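PDB 5I62: potential RNA-dependent RNA polymerase from Human picobirnavirus, which catalyses RNA-templated synthesis of RNA from ribonucleoside triphosphates with release of diphosphate, probably for both transcription and replication of the viral genome. Local coordinates for residues 25-30 against 307-312; 56-59 against 64-67; 105-110 against 342-347; 219-224 against 232-237; 459-464 against 527-532. One frame throughout, in Å; residues are numbered along the deposited sequence.

Contact 1: residues 25-30 against 307-312; sequences NVVSGQ and AYNWGE
Val-27 and Asn-309 bring the two backbones nearest, with 7.2 Å between their CA atoms, so everything that touches does so through side chains or a carbonyl. Residues 25-28 form the last turn of helix 17-28, and Gly-29 leaves the helix with positive phi. Across the contact, strand 306-309 ends and turns back: a type II beta turn runs from Asn-309 to Glu-312, with Gly-311 at its third position, and is closed by Glu-312 N to Asn-309 O (3.0 Å).

Two valine methyls make the contact. Val-27 CG2 lies across the amide end of Asn-309, 3.2 Å from OD1 and 3.6 Å from ND2. Val-26 CG1, placed anti to the backbone N (chi1 169°), reaches the carbonyl instead, 3.7 Å from Tyr-308 O. The Asn-309 amide is held by its own turn. Its OD1 accepts from Trp-310 N at 2.7 Å, although the donor sits 47° out of the carbonyl plane, and its ND2 gives a bond of 2.9 Å to Glu-312 OE2. From within the turn, the Trp-310 ring reaches helix 17-28, where it meets Leu-19 and makes a cation-pi contact with Arg-20.

Methyls thus face oxygens here. The polar groups of Asn-309 are spent on shaping the hairpin turn, and what they offer the helix is van der Waals contact. Between 25-30 and the turn the contact is therefore one of shape; the more directional tie of this hairpin to helix 17-28 is Trp-310 on Arg-20.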
# COMPACT_ATOMS: atom_id res chain seq x y z
N ASN A 25 1.95 19.65 -14.60
CA ASN A 25 0.77 18.84 -14.36
C ASN A 25 0.40 18.82 -12.87
O ASN A 25 -0.79 18.81 -12.52
CB ASN A 25 0.99 17.43 -14.88
CG ASN A 25 -0.22 16.54 -14.69
OD1 ASN A 25 -0.16 15.55 -13.95
ND2 ASN A 25 -1.34 16.91 -15.31
N VAL A 26 1.40 18.84 -11.98
CA VAL A 26 1.11 18.96 -10.55
C VAL A 26 0.35 20.25 -10.27
O VAL A 26 -0.64 20.27 -9.52
CB VAL A 26 2.40 18.88 -9.72
CG1 VAL A 26 2.10 19.27 -8.25
CG2 VAL A 26 3.03 17.47 -9.78
N VAL A 27 0.82 21.36 -10.85
CA VAL A 27 0.17 22.65 -10.62
C VAL A 27 -1.25 22.64 -11.18
O VAL A 27 -2.19 23.11 -10.54
CB VAL A 27 1.00 23.79 -11.24
CG1 VAL A 27 0.25 25.11 -11.13
CG2 VAL A 27 2.37 23.90 -10.58
N SER A 28 -1.42 22.11 -12.41
CA SER A 28 -2.71 22.21 -13.08
C SER A 28 -3.73 21.20 -12.55
O SER A 28 -4.93 21.48 -12.57
CB SER A 28 -2.56 22.03 -14.59
OG SER A 28 -2.23 20.69 -14.94
N GLY A 29 -3.27 20.04 -12.11
CA GLY A 29 -4.16 18.93 -11.86
C GLY A 29 -4.66 18.30 -13.15
O GLY A 29 -4.24 18.67 -14.26
N GLN A 30 -5.55 17.35 -12.99
CA GLN A 30 -6.13 16.61 -14.12
C GLN A 30 -7.60 16.40 -13.78
O GLN A 30 -7.94 15.55 -12.96
CB GLN A 30 -5.39 15.29 -14.35
CG GLN A 30 -5.64 14.57 -15.68
CD GLN A 30 -7.10 14.30 -15.93
OE1 GLN A 30 -7.76 15.05 -16.65
NE2 GLN A 30 -7.63 13.25 -15.29
N ALA A 307 10.22 18.30 -2.89
CA ALA A 307 10.07 19.18 -4.05
C ALA A 307 8.62 19.05 -4.53
O ALA A 307 8.23 18.03 -5.09
CB ALA A 307 11.06 18.80 -5.15
N TYR A 308 7.82 20.09 -4.30
CA TYR A 308 6.40 20.01 -4.61
C TYR A 308 6.00 20.87 -5.80
O TYR A 308 4.84 20.79 -6.25
CB TYR A 308 5.56 20.40 -3.38
CG TYR A 308 5.85 21.78 -2.83
CD1 TYR A 308 5.13 22.88 -3.27
CD2 TYR A 308 6.84 21.98 -1.87
CE1 TYR A 308 5.39 24.15 -2.77
CE2 TYR A 308 7.11 23.24 -1.36
CZ TYR A 308 6.38 24.32 -1.82
OH TYR A 308 6.64 25.58 -1.33
N ASN A 309 6.92 21.67 -6.33
CA ASN A 309 6.69 22.43 -7.55
C ASN A 309 8.06 22.73 -8.15
O ASN A 309 9.09 22.55 -7.50
CB ASN A 309 5.90 23.72 -7.28
CG ASN A 309 5.35 24.36 -8.56
OD1 ASN A 309 5.45 23.81 -9.65
ND2 ASN A 309 4.76 25.54 -8.41
N TRP A 310 8.07 23.19 -9.40
CA TRP A 310 9.33 23.58 -10.02
C TRP A 310 9.97 24.70 -9.20
O TRP A 310 9.38 25.77 -9.04
CB TRP A 310 9.12 24.03 -11.46
CG TRP A 310 10.39 24.33 -12.16
CD1 TRP A 310 11.06 25.52 -12.17
CD2 TRP A 310 11.16 23.42 -12.93
NE1 TRP A 310 12.21 25.41 -12.92
CE2 TRP A 310 12.29 24.13 -13.41
CE3 TRP A 310 11.01 22.08 -13.30
CZ2 TRP A 310 13.26 23.54 -14.21
CZ3 TRP A 310 11.97 21.49 -14.10
CH2 TRP A 310 13.09 22.23 -14.55
N GLY A 311 11.15 24.45 -8.66
CA GLY A 311 11.82 25.47 -7.89
C GLY A 311 11.31 25.66 -6.47
O GLY A 311 11.66 26.65 -5.83
N GLU A 312 10.47 24.76 -5.96
CA GLU A 312 9.91 24.93 -4.63
C GLU A 312 10.14 23.66 -3.82
O GLU A 312 9.77 22.57 -4.26
CB GLU A 312 8.42 25.27 -4.69
CG GLU A 312 8.16 26.56 -5.44
CD GLU A 312 6.74 27.03 -5.28
OE1 GLU A 312 6.34 27.33 -4.13
OE2 GLU A 312 6.02 27.08 -6.29

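Contact 2: residues 56-59 against 64-67; sequences VSID and TLME
Met-66 has the largest share of the contact, and its part is mainly apolar. Its chain leaves helix 63-73 with CG anti to the backbone N (chi1 -175°) and then bends at both following torsions, which curls CE back against residues 56-59. There CE sits 3.3 Å from Ile-58 CG1, tighter than ordinary carbon packing, and 3.6 Å from Val-56 CA, so the methyl nestles into the turn itself. Ile-58 has a second neighbour. Its CD1 meets Leu-65 CD2 at 3.5 Å, the two side chains crossing at about a right angle, so that Ile-58 is received by two consecutive residues of the helix.

The mixed polar and apolar contact belongs to Asp-59. One carboxylate oxygen, OD1, leans on the Met-66 stem, 3.2 Å from CB and 3.4 Å from CG, with the two side chains again roughly perpendicular. The carboxylate of Glu-67 is near but not touching, OE1 lying 6.0 Å from Asp-59 OD1. These like charges may repel each other mildly.

Among backbone bonds, Asp-59 N to Val-56 O (3.1 Å) closes a turn in 56-59, whose backbone angles are helical.

The whole forms the corner of a helix-loop-helix: the chain runs out of helix 44-55, turns through 56-59 and enters helix 63-73. Met-66 also touches Tyr-52 and Leu-55 of the first helix. Ile-58 and Leu-65 both rest on Pro-458, while Leu-65 packs on Trp-402 of strand 401-404, to whose NE1 Thr-64 OG1 is hydrogen-bonded.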
# COMPACT_ATOMS: atom_id res chain seq x y z
N VAL A 56 -27.76 -9.41 -4.51
CA VAL A 56 -28.67 -9.34 -3.38
C VAL A 56 -29.14 -10.73 -2.95
O VAL A 56 -29.58 -10.91 -1.81
CB VAL A 56 -29.84 -8.41 -3.75
CG1 VAL A 56 -30.90 -9.17 -4.54
CG2 VAL A 56 -30.41 -7.74 -2.52
N SER A 57 -29.02 -11.72 -3.83
CA SER A 57 -29.39 -13.09 -3.53
C SER A 57 -28.59 -13.70 -2.37
O SER A 57 -29.02 -14.71 -1.80
CB SER A 57 -29.24 -13.94 -4.79
OG SER A 57 -27.87 -14.19 -5.07
N ILE A 58 -27.44 -13.13 -2.02
CA ILE A 58 -26.66 -13.69 -0.90
C ILE A 58 -27.06 -13.11 0.45
O ILE A 58 -26.54 -13.56 1.47
CB ILE A 58 -25.15 -13.44 -1.05
CG1 ILE A 58 -24.86 -11.95 -0.97
CG2 ILE A 58 -24.63 -14.03 -2.34
CD1 ILE A 58 -23.41 -11.55 -0.97
N ASP A 59 -27.96 -12.12 0.48
CA ASP A 59 -28.26 -11.43 1.73
C ASP A 59 -28.83 -12.36 2.78
O ASP A 59 -28.65 -12.13 3.99
CB ASP A 59 -29.24 -10.28 1.51
CG ASP A 59 -29.30 -9.35 2.71
OD1 ASP A 59 -28.24 -9.12 3.33
OD2 ASP A 59 -30.40 -8.85 3.06
N THR A 64 -23.80 -10.27 6.53
CA THR A 64 -22.67 -9.39 6.76
C THR A 64 -21.80 -9.24 5.52
O THR A 64 -21.09 -8.24 5.39
CB THR A 64 -21.82 -9.84 7.97
OG1 THR A 64 -21.11 -11.05 7.66
CG2 THR A 64 -22.71 -10.07 9.20
N LEU A 65 -21.82 -10.21 4.60
CA LEU A 65 -21.16 -10.02 3.31
C LEU A 65 -21.88 -8.95 2.49
O LEU A 65 -21.24 -8.14 1.81
CB LEU A 65 -21.07 -11.33 2.52
CG LEU A 65 -20.41 -11.21 1.14
CD1 LEU A 65 -19.00 -10.61 1.23
CD2 LEU A 65 -20.35 -12.54 0.43
N MET A 66 -23.21 -8.94 2.56
CA MET A 66 -23.99 -7.90 1.90
C MET A 66 -23.70 -6.53 2.50
O MET A 66 -23.58 -5.54 1.76
CB MET A 66 -25.48 -8.22 1.98
CG MET A 66 -26.41 -7.26 1.21
SD MET A 66 -26.07 -7.15 -0.57
CE MET A 66 -26.02 -8.86 -1.00
N GLU A 67 -23.57 -6.45 3.83
CA GLU A 67 -23.20 -5.18 4.46
C GLU A 67 -21.84 -4.70 3.97
O GLU A 67 -21.65 -3.51 3.74
CB GLU A 67 -23.16 -5.31 5.97
CG GLU A 67 -24.49 -5.50 6.63
CD GLU A 67 -24.36 -6.35 7.90
OE1 GLU A 67 -25.27 -7.17 8.18
OE2 GLU A 67 -23.32 -6.22 8.60

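Contact 3: residues 105-110 against 342-347; sequences PFDTKA and AAISHH
Ile-344 is the residue of helix 327-345 that does the work, spreading its two branches over the start of helix 108-116. CD1 reaches the helix backbone, 3.6 Å from Ala-110 CA, with Ala-110 CB slightly farther at 4.1 Å. CG2, anti to the backbone N of Ile-344, points to the Lys-109 chain, which bends at chi3 (-59°) and brings CE to 3.4 Å, a tight approach. The same methyl comes within 4.0 Å of Asp-107 OD2. Asp-107 is the N-cap of its helix: OD1 takes the Lys-109 N-H at 2.8 Å from above the carboxylate plane. Its own backbone N is bonded to Glu-341 OE2, one polar link back to the other helix.

Next along, Ser-345 turns its OG to Glu-341 O and Arg-379 NH2. His-347, with positive phi, is the C-prime residue of a Schellman motif, and its N reaches Ile-344 O at 3.0 Å.

A capped helix start thus meets a Schellman-terminated helix end. The position of helix 327-345 after a glycine-rich sequence is that of the motif B helix of the palm in viral polymerases, and this is its C-terminal tip.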
# COMPACT_ATOMS: atom_id res chain seq x y z
N PRO A 105 5.56 7.33 25.38
CA PRO A 105 6.47 6.24 24.98
C PRO A 105 5.74 4.91 24.93
O PRO A 105 4.69 4.72 25.54
CB PRO A 105 7.53 6.24 26.09
CG PRO A 105 7.51 7.65 26.65
CD PRO A 105 6.06 8.10 26.54
N PHE A 106 6.33 3.97 24.18
CA PHE A 106 5.79 2.62 24.07
C PHE A 106 6.19 1.79 25.28
O PHE A 106 7.27 1.98 25.84
CB PHE A 106 6.31 1.94 22.80
CG PHE A 106 5.61 2.36 21.53
CD1 PHE A 106 5.68 3.67 21.06
CD2 PHE A 106 4.94 1.41 20.77
CE1 PHE A 106 5.06 4.03 19.86
CE2 PHE A 106 4.33 1.76 19.57
CZ PHE A 106 4.39 3.07 19.11
N ASP A 107 5.32 0.85 25.66
CA ASP A 107 5.66 -0.10 26.72
C ASP A 107 6.85 -0.96 26.31
O ASP A 107 6.81 -1.63 25.28
CB ASP A 107 4.47 -0.99 27.05
CG ASP A 107 4.65 -1.75 28.37
OD1 ASP A 107 5.80 -2.03 28.77
OD2 ASP A 107 3.64 -2.04 29.03
N THR A 108 7.90 -0.94 27.13
CA THR A 108 9.08 -1.77 26.90
C THR A 108 8.73 -3.26 26.78
O THR A 108 9.36 -3.99 26.01
CB THR A 108 10.07 -1.52 28.04
OG1 THR A 108 10.64 -0.21 27.87
CG2 THR A 108 11.18 -2.55 28.05
N LYS A 109 7.72 -3.71 27.53
CA LYS A 109 7.32 -5.12 27.47
C LYS A 109 6.74 -5.48 26.11
O LYS A 109 6.94 -6.60 25.62
CB LYS A 109 6.30 -5.44 28.57
CG LYS A 109 6.80 -5.16 29.99
CD LYS A 109 5.97 -5.90 31.06
CE LYS A 109 4.48 -5.52 31.01
NZ LYS A 109 3.64 -6.30 31.99
N ALA A 110 6.02 -4.55 25.49
CA ALA A 110 5.48 -4.81 24.16
C ALA A 110 6.58 -4.90 23.11
O ALA A 110 6.50 -5.71 22.17
CB ALA A 110 4.47 -3.74 23.79
N ALA A 342 -1.44 -3.31 23.40
CA ALA A 342 -2.84 -3.31 23.79
C ALA A 342 -3.17 -4.50 24.70
O ALA A 342 -3.83 -4.36 25.73
CB ALA A 342 -3.73 -3.31 22.55
N ALA A 343 -2.70 -5.70 24.32
CA ALA A 343 -2.97 -6.89 25.13
C ALA A 343 -2.29 -6.78 26.48
O ALA A 343 -2.91 -7.01 27.53
CB ALA A 343 -2.50 -8.14 24.39
N ILE A 344 -1.01 -6.42 26.47
CA ILE A 344 -0.21 -6.33 27.69
C ILE A 344 -0.77 -5.26 28.62
O ILE A 344 -0.82 -5.45 29.85
CB ILE A 344 1.26 -6.05 27.32
CG1 ILE A 344 1.88 -7.27 26.63
CG2 ILE A 344 2.06 -5.63 28.56
CD1 ILE A 344 3.20 -6.96 25.92
N SER A 345 -1.23 -4.14 28.07
CA SER A 345 -1.86 -3.11 28.88
C SER A 345 -3.12 -3.61 29.57
O SER A 345 -3.52 -3.04 30.59
CB SER A 345 -2.18 -1.87 28.04
OG SER A 345 -0.99 -1.22 27.62
N HIS A 346 -3.75 -4.67 29.05
CA HIS A 346 -4.93 -5.24 29.69
C HIS A 346 -4.62 -6.60 30.32
O HIS A 346 -5.51 -7.45 30.46
CB HIS A 346 -6.09 -5.30 28.71
CG HIS A 346 -6.60 -3.95 28.34
ND1 HIS A 346 -7.54 -3.27 29.09
CD2 HIS A 346 -6.26 -3.10 27.33
CE1 HIS A 346 -7.77 -2.09 28.55
NE2 HIS A 346 -7.01 -1.96 27.48
N HIS A 347 -3.36 -6.79 30.72
CA HIS A 347 -2.92 -7.90 31.56
C HIS A 347 -3.12 -9.25 30.89
O HIS A 347 -3.38 -10.25 31.55
CB HIS A 347 -3.60 -7.86 32.93
CG HIS A 347 -3.47 -6.53 33.60
ND1 HIS A 347 -4.43 -5.56 33.52
CD2 HIS A 347 -2.43 -5.99 34.28
CE1 HIS A 347 -4.02 -4.48 34.16
NE2 HIS A 347 -2.80 -4.71 34.62

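Contact 4: residues 219-224 against 232-237; sequences QPLILT and PAWVSM
Leu-221 comes first, reaching the Trp-234 indole with one methyl: CD2 lies 3.9 Å from CH2, approaching the ring obliquely. Leu-221 also touches Leu-281 and Leu-284 of helix 271-284 and Leu-124.

Ile-222 follows and lies over one face of the indole. Its CG1 stands 4.0 Å from the centroid of the six-membered ring, only 14° off the ring normal, a CH-pi contact displaced somewhat to the rim near CZ3. With CG1 anti to the carbonyl carbon (chi1 -72°), CG2 is left on the CE3 side, at 4.2 Å. The isoleucine crosses the indole at about a right angle.

Both residues belong to helix 208-228, and the tryptophan to the connection leading into helix 237-250, so the chain turns back on the helix it has just left. The same connection rests on the palm: Trp-234 and Ala-233 touch Leu-357 of strand 355-357, which runs directly into the Gly-Asp-Asp sequence of polymerase motif C.

Farther along the helix, Gln-226 NE2 bonds to Trp-234 O, adding a polar tie to the apolar one. The indole is also pinned through its NE1, bonded to Asn-328 OD1 on the probable motif B helix. In the connection itself, Pro-232 O accepts from both Val-235 N (2.8 Å) and Ser-236 N (3.1 Å), which keeps 232-235 wound as a turn, and Ser-236 OG caps Ala-239 N.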
# COMPACT_ATOMS: atom_id res chain seq x y z
N GLN A 219 15.14 -4.99 1.74
CA GLN A 219 15.02 -6.14 0.83
C GLN A 219 15.29 -7.46 1.55
O GLN A 219 14.42 -8.34 1.53
CB GLN A 219 15.95 -5.95 -0.38
CG GLN A 219 15.32 -5.83 -1.70
CD GLN A 219 16.38 -5.49 -2.76
OE1 GLN A 219 17.51 -5.98 -2.71
NE2 GLN A 219 16.01 -4.65 -3.70
N PRO A 220 16.46 -7.67 2.16
CA PRO A 220 16.66 -8.93 2.90
C PRO A 220 15.69 -9.11 4.06
O PRO A 220 15.31 -10.25 4.36
CB PRO A 220 18.11 -8.84 3.38
CG PRO A 220 18.45 -7.42 3.34
CD PRO A 220 17.68 -6.84 2.19
N LEU A 221 15.27 -8.02 4.71
CA LEU A 221 14.30 -8.12 5.80
C LEU A 221 12.99 -8.75 5.32
O LEU A 221 12.48 -9.71 5.91
CB LEU A 221 14.03 -6.73 6.37
CG LEU A 221 13.13 -6.68 7.62
CD1 LEU A 221 13.55 -5.50 8.47
CD2 LEU A 221 11.65 -6.56 7.30
N ILE A 222 12.43 -8.19 4.25
CA ILE A 222 11.17 -8.68 3.73
C ILE A 222 11.30 -10.13 3.27
O ILE A 222 10.42 -10.96 3.56
CB ILE A 222 10.65 -7.74 2.63
CG1 ILE A 222 10.18 -6.44 3.27
CG2 ILE A 222 9.53 -8.41 1.84
CD1 ILE A 222 10.02 -5.27 2.31
N LEU A 223 12.41 -10.46 2.60
CA LEU A 223 12.62 -11.83 2.13
C LEU A 223 12.67 -12.83 3.28
O LEU A 223 12.07 -13.91 3.20
CB LEU A 223 13.92 -11.94 1.33
CG LEU A 223 13.79 -11.94 -0.19
CD1 LEU A 223 15.16 -12.25 -0.81
CD2 LEU A 223 12.74 -12.97 -0.63
N THR A 224 13.41 -12.49 4.34
CA THR A 224 13.48 -13.33 5.54
C THR A 224 12.11 -13.49 6.18
O THR A 224 11.71 -14.61 6.54
CB THR A 224 14.47 -12.72 6.54
OG1 THR A 224 15.80 -12.87 6.04
CG2 THR A 224 14.35 -13.39 7.92
N PRO A 232 1.99 -12.52 6.97
CA PRO A 232 1.37 -13.27 5.87
C PRO A 232 1.03 -12.41 4.66
O PRO A 232 1.13 -12.90 3.53
CB PRO A 232 0.11 -13.88 6.50
CG PRO A 232 0.46 -14.01 7.98
CD PRO A 232 1.32 -12.77 8.27
N ALA A 233 0.64 -11.14 4.85
CA ALA A 233 0.29 -10.29 3.72
C ALA A 233 1.49 -10.02 2.80
O ALA A 233 1.29 -9.64 1.64
CB ALA A 233 -0.30 -8.97 4.21
N TRP A 234 2.71 -10.19 3.30
CA TRP A 234 3.89 -10.13 2.45
C TRP A 234 4.08 -11.39 1.63
O TRP A 234 4.91 -11.40 0.71
CB TRP A 234 5.16 -9.89 3.27
CG TRP A 234 5.28 -8.51 3.84
CD1 TRP A 234 4.47 -7.44 3.59
CD2 TRP A 234 6.27 -8.06 4.77
NE1 TRP A 234 4.90 -6.34 4.30
CE2 TRP A 234 6.00 -6.70 5.04
CE3 TRP A 234 7.36 -8.66 5.40
CZ2 TRP A 234 6.78 -5.94 5.92
CZ3 TRP A 234 8.12 -7.91 6.27
CH2 TRP A 234 7.83 -6.56 6.53
N VAL A 235 3.36 -12.46 1.95
CA VAL A 235 3.55 -13.71 1.22
C VAL A 235 2.45 -13.85 0.18
O VAL A 235 2.73 -13.93 -1.02
CB VAL A 235 3.57 -14.92 2.17
CG1 VAL A 235 3.76 -16.23 1.38
CG2 VAL A 235 4.68 -14.76 3.21
N SER A 236 1.19 -13.87 0.62
CA SER A 236 0.08 -14.09 -0.31
C SER A 236 -1.23 -13.92 0.43
O SER A 236 -1.28 -13.97 1.66
CB SER A 236 0.13 -15.49 -0.92
OG SER A 236 -0.21 -16.44 0.06
N MET A 237 -2.31 -13.75 -0.34
CA MET A 237 -3.63 -13.69 0.26
C MET A 237 -4.03 -15.04 0.85
O MET A 237 -4.84 -15.11 1.79
CB MET A 237 -4.66 -13.22 -0.76
CG MET A 237 -4.42 -11.79 -1.25
SD MET A 237 -4.74 -10.55 0.03
CE MET A 237 -3.08 -10.20 0.62

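Contact 5: residues 459-464 against 527-532; sequences LKEEFL and VQALKS
Ala-529 O is gripped by two side chains: Ser-532 OG, 2.9 Å away and tilted 27° from the carbonyl plane, and NH1 of Arg-533. The other terminal nitrogen of that arginine, NH2, forms a salt bridge with Glu-461 OE1, so Arg-533 spans the polar margin where helix 460-469 meets helix 525-532. Glu-461 OE1 also comes to 4.4 Å from Ala-529 CB.

The apolar part depends on Leu-464. Its CG is anti to the backbone N (chi1 -175°), which sends the branched end straight at the second helix, where the two methyls take different residues. CD2 presses on Ala-529 CB at 3.4 Å, closer than carbons usually pack. CD1 meets Leu-530 CD2 at 4.2 Å, the leucines crossing obliquely. The methyl of Ala-529 is thus met by Leu-464 and by the carboxylate oxygen OE1 of Glu-461, about one turn earlier on the same helix.

The two helix segments cross at 65°, their axes 11.4 Å apart at the closest, so leucine side chains have to fill the distance. Around them helix 441-451 adds Ile-451 against Leu-464 and Leu-448 against Leu-530.

Apolar and polar parts lie side by side. Leu-464, Ala-529 and Leu-530 make a buried apolar seat, while Arg-533, which also touches Leu-464, probably balances the charge of Glu-461 and, by holding a main-chain oxygen near the end of helix 525-532, probably offsets some of the partial negative charge there.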
# COMPACT_ATOMS: atom_id res chain seq x y z
N LEU A 459 -20.57 -15.67 -5.57
CA LEU A 459 -21.19 -15.44 -6.88
C LEU A 459 -20.15 -15.17 -7.96
O LEU A 459 -20.45 -14.48 -8.95
CB LEU A 459 -22.17 -14.28 -6.80
CG LEU A 459 -23.40 -14.48 -5.92
CD1 LEU A 459 -24.26 -13.24 -5.96
CD2 LEU A 459 -24.18 -15.71 -6.35
N LYS A 460 -18.94 -15.70 -7.81
CA LYS A 460 -17.87 -15.33 -8.73
C LYS A 460 -18.18 -15.78 -10.15
O LYS A 460 -17.79 -15.11 -11.11
CB LYS A 460 -16.56 -15.91 -8.26
CG LYS A 460 -16.58 -17.41 -8.16
CD LYS A 460 -15.28 -17.92 -7.60
CE LYS A 460 -15.33 -19.42 -7.38
NZ LYS A 460 -13.97 -20.00 -7.50
N GLU A 461 -18.86 -16.92 -10.32
CA GLU A 461 -19.14 -17.40 -11.67
C GLU A 461 -20.17 -16.53 -12.36
O GLU A 461 -20.04 -16.21 -13.55
CB GLU A 461 -19.62 -18.86 -11.65
CG GLU A 461 -18.63 -19.83 -11.05
CD GLU A 461 -17.38 -20.03 -11.91
OE1 GLU A 461 -17.32 -19.50 -13.05
OE2 GLU A 461 -16.45 -20.71 -11.44
N GLU A 462 -21.23 -16.15 -11.63
CA GLU A 462 -22.19 -15.19 -12.17
C GLU A 462 -21.52 -13.86 -12.44
O GLU A 462 -21.77 -13.22 -13.46
CB GLU A 462 -23.36 -15.01 -11.21
CG GLU A 462 -24.24 -16.24 -11.03
CD GLU A 462 -23.69 -17.24 -10.01
OE1 GLU A 462 -22.52 -17.12 -9.58
OE2 GLU A 462 -24.44 -18.17 -9.63
N PHE A 463 -20.64 -13.44 -11.53
CA PHE A 463 -19.95 -12.18 -11.71
C PHE A 463 -19.10 -12.19 -12.97
O PHE A 463 -19.08 -11.22 -13.73
CB PHE A 463 -19.09 -11.86 -10.49
CG PHE A 463 -18.46 -10.51 -10.54
CD1 PHE A 463 -19.25 -9.37 -10.42
CD2 PHE A 463 -17.10 -10.37 -10.74
CE1 PHE A 463 -18.69 -8.11 -10.48
CE2 PHE A 463 -16.52 -9.10 -10.79
CZ PHE A 463 -17.32 -7.97 -10.66
N LEU A 464 -18.41 -13.31 -13.23
CA LEU A 464 -17.58 -13.42 -14.43
C LEU A 464 -18.43 -13.36 -15.70
O LEU A 464 -18.07 -12.68 -16.67
CB LEU A 464 -16.77 -14.71 -14.39
CG LEU A 464 -15.79 -14.88 -15.54
CD1 LEU A 464 -14.76 -13.74 -15.56
CD2 LEU A 464 -15.10 -16.23 -15.43
N VAL A 527 -8.39 -16.92 -15.20
CA VAL A 527 -7.88 -17.49 -16.44
C VAL A 527 -8.43 -18.90 -16.63
O VAL A 527 -8.88 -19.27 -17.73
CB VAL A 527 -6.34 -17.48 -16.43
CG1 VAL A 527 -5.79 -18.21 -17.65
CG2 VAL A 527 -5.81 -16.04 -16.39
N GLN A 528 -8.42 -19.70 -15.56
CA GLN A 528 -9.00 -21.04 -15.64
C GLN A 528 -10.49 -20.98 -15.93
O GLN A 528 -11.01 -21.78 -16.71
CB GLN A 528 -8.74 -21.80 -14.34
CG GLN A 528 -9.30 -23.22 -14.35
CD GLN A 528 -9.40 -23.83 -12.96
OE1 GLN A 528 -9.12 -23.19 -11.95
NE2 GLN A 528 -9.80 -25.11 -12.91
N ALA A 529 -11.20 -20.03 -15.31
CA ALA A 529 -12.64 -19.93 -15.52
C ALA A 529 -12.96 -19.52 -16.96
O ALA A 529 -13.90 -20.05 -17.57
CB ALA A 529 -13.24 -18.95 -14.52
N LEU A 530 -12.19 -18.59 -17.52
CA LEU A 530 -12.42 -18.19 -18.91
C LEU A 530 -12.14 -19.34 -19.87
O LEU A 530 -12.95 -19.64 -20.75
CB LEU A 530 -11.56 -16.97 -19.24
CG LEU A 530 -12.03 -15.69 -18.56
CD1 LEU A 530 -10.95 -14.63 -18.67
CD2 LEU A 530 -13.34 -15.21 -19.19
N LYS A 531 -10.98 -19.99 -19.73
CA LYS A 531 -10.64 -21.14 -20.57
C LYS A 531 -11.69 -22.23 -20.49
O LYS A 531 -11.91 -22.96 -21.47
CB LYS A 531 -9.29 -21.71 -20.16
CG LYS A 531 -8.08 -20.90 -20.57
CD LYS A 531 -6.82 -21.60 -20.09
CE LYS A 531 -5.58 -20.92 -20.60
NZ LYS A 531 -4.37 -21.56 -20.02
N SER A 532 -12.34 -22.40 -19.34
CA SER A 532 -13.39 -23.40 -19.25
C SER A 532 -14.64 -22.99 -20.02
O SER A 532 -15.49 -23.85 -20.31
CB SER A 532 -13.75 -23.65 -17.79
OG SER A 532 -14.81 -22.81 -17.38

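In the fold
Contacts 2 and 5 are neighbours: Leu-459 CD1 touches Ile-58 CG2 at 3.7 Å and also Ser-57 OG, so the turn after helix 44-55 packs on the start of helix 460-469, on the same side of the chain's centre. Contact 1 lies far off, about 43 Å from contact 5 between centres, and across the chain's centre from contact 4. Contact 4 is the most central, 14 Å from that centre. It touches the strand leading into the Gly-Asp-Asp of motif C and bonds to Asn-328. Contact 3 marks the C-terminal tip of the probable motif B helix that holds Asn-328, its nearest atoms about 15 Å from those of contact 4.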